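Local coordinates for 3-deoxy-d-manno-octulosonic-acid transferase (Acinetobacter baumannii, PDB 4BFC), which probably transfers Kdo sugars from CMP-Kdo to the lipid A precursor during lipopolysaccharide assembly, the crystallised fragment being its CMP-Kdo-binding domain, at residues H99-G104 and M119-L124. Sequence-based numbering, arbitrary orientation.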
loop_
_atom_site.group_PDB
_atom_site.type_symbol
_atom_site.label_atom_id
_atom_site.label_comp_id
_atom_site.label_asym_id
_atom_site.label_seq_id
_atom_site.Cartn_x
_atom_site.Cartn_y
_atom_site.Cartn_z
ATOM N N HIS A 99 -12.521 -18.185 15.283
ATOM C CA HIS A 99 -12.767 -18.972 14.079
ATOM C C HIS A 99 -12.415 -18.160 12.875
ATOM O O HIS A 99 -12.375 -16.887 12.914
ATOM C CB HIS A 99 -14.196 -19.481 14.080
ATOM C CG HIS A 99 -14.472 -20.355 15.267
ATOM N ND1 HIS A 99 -13.746 -21.483 15.538
ATOM C CD2 HIS A 99 -15.324 -20.168 16.343
ATOM C CE1 HIS A 99 -14.188 -22.006 16.718
ATOM N NE2 HIS A 99 -15.135 -21.201 17.198
ATOM N N ARG A 100 -12.044 -18.866 11.809
ATOM C CA ARG A 100 -11.423 -18.222 10.606
ATOM C C ARG A 100 -12.150 -18.488 9.307
ATOM O O ARG A 100 -12.441 -19.651 8.955
ATOM C CB ARG A 100 -9.959 -18.684 10.427
ATOM C CG ARG A 100 -9.054 -18.494 11.617
ATOM C CD ARG A 100 -7.671 -19.011 11.311
ATOM N NE ARG A 100 -6.988 -18.052 10.452
ATOM C CZ ARG A 100 -5.635 -17.889 10.394
ATOM N NH1 ARG A 100 -4.794 -18.637 11.122
ATOM N NH2 ARG A 100 -5.110 -16.909 9.621
ATOM N N ARG A 101 -12.506 -17.441 8.573
ATOM C CA ARG A 101 -13.117 -17.577 7.281
ATOM C C ARG A 101 -12.198 -18.424 6.371
ATOM O O ARG A 101 -12.693 -19.240 5.607
ATOM C CB ARG A 101 -13.310 -16.159 6.657
ATOM C CG ARG A 101 -13.918 -16.107 5.275
ATOM C CD ARG A 101 -15.326 -16.703 5.262
ATOM N NE ARG A 101 -16.059 -16.238 4.116
ATOM C CZ ARG A 101 -17.303 -16.621 3.849
ATOM N NH1 ARG A 101 -17.871 -17.525 4.634
ATOM N NH2 ARG A 101 -17.924 -16.123 2.791
ATOM N N SER A 102 -10.887 -18.226 6.475
ATOM C CA SER A 102 -9.970 -18.964 5.560
ATOM C C SER A 102 -9.992 -20.463 5.724
ATOM O O SER A 102 -9.495 -21.173 4.819
ATOM C CB SER A 102 -8.540 -18.502 5.738
ATOM O OG SER A 102 -7.965 -18.828 6.973
ATOM N N MET A 103 -10.497 -20.922 6.877
ATOM C CA MET A 103 -10.615 -22.366 7.157
ATOM C C MET A 103 -12.035 -22.882 6.946
ATOM O O MET A 103 -12.391 -24.011 7.379
ATOM C CB MET A 103 -10.155 -22.659 8.562
ATOM C CG MET A 103 -8.721 -22.275 8.833
ATOM S SD MET A 103 -8.346 -22.574 10.544
ATOM C CE MET A 103 -8.899 -24.273 10.836
ATOM N N GLY A 104 -12.850 -22.081 6.267
ATOM C CA GLY A 104 -14.280 -22.348 5.996
ATOM C C GLY A 104 -15.056 -22.454 7.298
ATOM O O GLY A 104 -16.070 -23.160 7.378
ATOM N N MET A 119 -10.210 -12.369 0.923
ATOM C CA MET A 119 -10.089 -11.173 0.127
ATOM C C MET A 119 -11.433 -10.845 -0.534
ATOM O O MET A 119 -12.199 -11.749 -0.916
ATOM C CB MET A 119 -8.924 -11.329 -0.875
ATOM C CG MET A 119 -7.543 -11.411 -0.198
ATOM S SD MET A 119 -6.276 -10.857 -1.326
ATOM C CE MET A 119 -4.924 -11.962 -0.898
ATOM N N GLY A 120 -11.833 -9.580 -0.524
ATOM C CA GLY A 120 -12.949 -9.114 -1.325
ATOM C C GLY A 120 -14.326 -9.205 -0.687
ATOM O O GLY A 120 -15.335 -9.066 -1.369
ATOM N N GLU A 121 -14.370 -9.461 0.623
ATOM C CA GLU A 121 -15.643 -9.734 1.265
ATOM C C GLU A 121 -16.046 -8.728 2.349
ATOM O O GLU A 121 -17.054 -8.916 3.043
ATOM C CB GLU A 121 -15.613 -11.143 1.867
ATOM C CG GLU A 121 -15.253 -12.282 0.963
ATOM C CD GLU A 121 -15.620 -13.618 1.603
ATOM O OE1 GLU A 121 -14.910 -14.067 2.507
ATOM O OE2 GLU A 121 -16.667 -14.200 1.213
ATOM N N LEU A 122 -15.322 -7.604 2.427
ATOM C CA LEU A 122 -15.686 -6.539 3.374
ATOM C C LEU A 122 -17.192 -6.175 3.414
ATOM O O LEU A 122 -17.770 -5.979 4.531
ATOM C CB LEU A 122 -14.777 -5.311 3.133
ATOM C CG LEU A 122 -14.773 -4.302 4.267
ATOM C CD1 LEU A 122 -14.449 -4.885 5.649
ATOM C CD2 LEU A 122 -13.939 -3.093 3.874
ATOM N N TRP A 123 -17.879 -6.072 2.248
ATOM C CA TRP A 123 -19.305 -5.782 2.177
ATOM C C TRP A 123 -20.142 -6.819 2.899
ATOM O O TRP A 123 -21.091 -6.480 3.555
ATOM C CB TRP A 123 -19.794 -5.638 0.734
ATOM C CG TRP A 123 -19.532 -4.244 0.235
ATOM C CD1 TRP A 123 -18.294 -3.617 0.115
ATOM C CD2 TRP A 123 -20.528 -3.211 -0.141
ATOM N NE1 TRP A 123 -18.443 -2.327 -0.341
ATOM C CE2 TRP A 123 -19.752 -2.017 -0.514
ATOM C CE3 TRP A 123 -21.921 -3.163 -0.224
ATOM C CZ2 TRP A 123 -20.370 -0.836 -0.942
ATOM C CZ3 TRP A 123 -22.529 -1.962 -0.651
ATOM C CH2 TRP A 123 -21.764 -0.832 -1.002
ATOM N N LEU A 124 -19.770 -8.092 2.771
ATOM C CA LEU A 124 -20.512 -9.121 3.481
ATOM C C LEU A 124 -20.498 -8.849 5.009
ATOM O O LEU A 124 -21.558 -8.947 5.640
ATOM C CB LEU A 124 -19.918 -10.517 3.185
ATOM C CG LEU A 124 -20.355 -11.816 3.881
ATOM C CD1 LEU A 124 -21.846 -11.920 3.703
ATOM C CD2 LEU A 124 -19.598 -13.045 3.299
#
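Arg101 meets Glu121 in a side-on, two-pronged salt bridge, and this one ion pair makes most of the contact. Arg101 NE donates to Glu121 OE1 at 2.9 Å, while Arg101 NH2 donates to Glu121 OE2 at 2.8 Å, the latter nearly straight at 176°. Both acceptors lie within a few degrees of the guanidinium plane, and guanidinium and carboxylate are only 19° apart, so the two flat groups meet edge to edge. Each oxygen is approached on its syn side, although NH2 sits somewhat out of the carboxylate plane. The Arg101 chain leaves with CG anti to the backbone N (chi1 179°) and then bends at chi2, which swings its NE-NH2 edge toward the acid. Glu121 OE1 is shared with the hydroxyl of Ser118, and this second bond should help fix the rotation of the carboxylate.

This paired bridge is the tight part of the contact. Leu124 adds a single flanking approach, its CD2 coming within 3.5 Å of Arg101 NH2, obliquely to the guanidinium, and the leucine is buried against Phe26, Gln29 and Ala30 of helix 24-36. Beyond that the packing ends: the backbone at Ser102-Gly104 and at Met119-Gly120 is exposed, and the 119 Å² buried in all shows how narrow the contact is.

Glu121 occupies the N-cap position of helix 122-128. The pair thus ties the 3-10 turn after edge strand 98-100 to the N-terminus of that helix, which follows the neighbouring parallel strand 113-115, an arrangement in keeping with the Rossmann-like C-terminal domain of a GT-B glycosyltransferase.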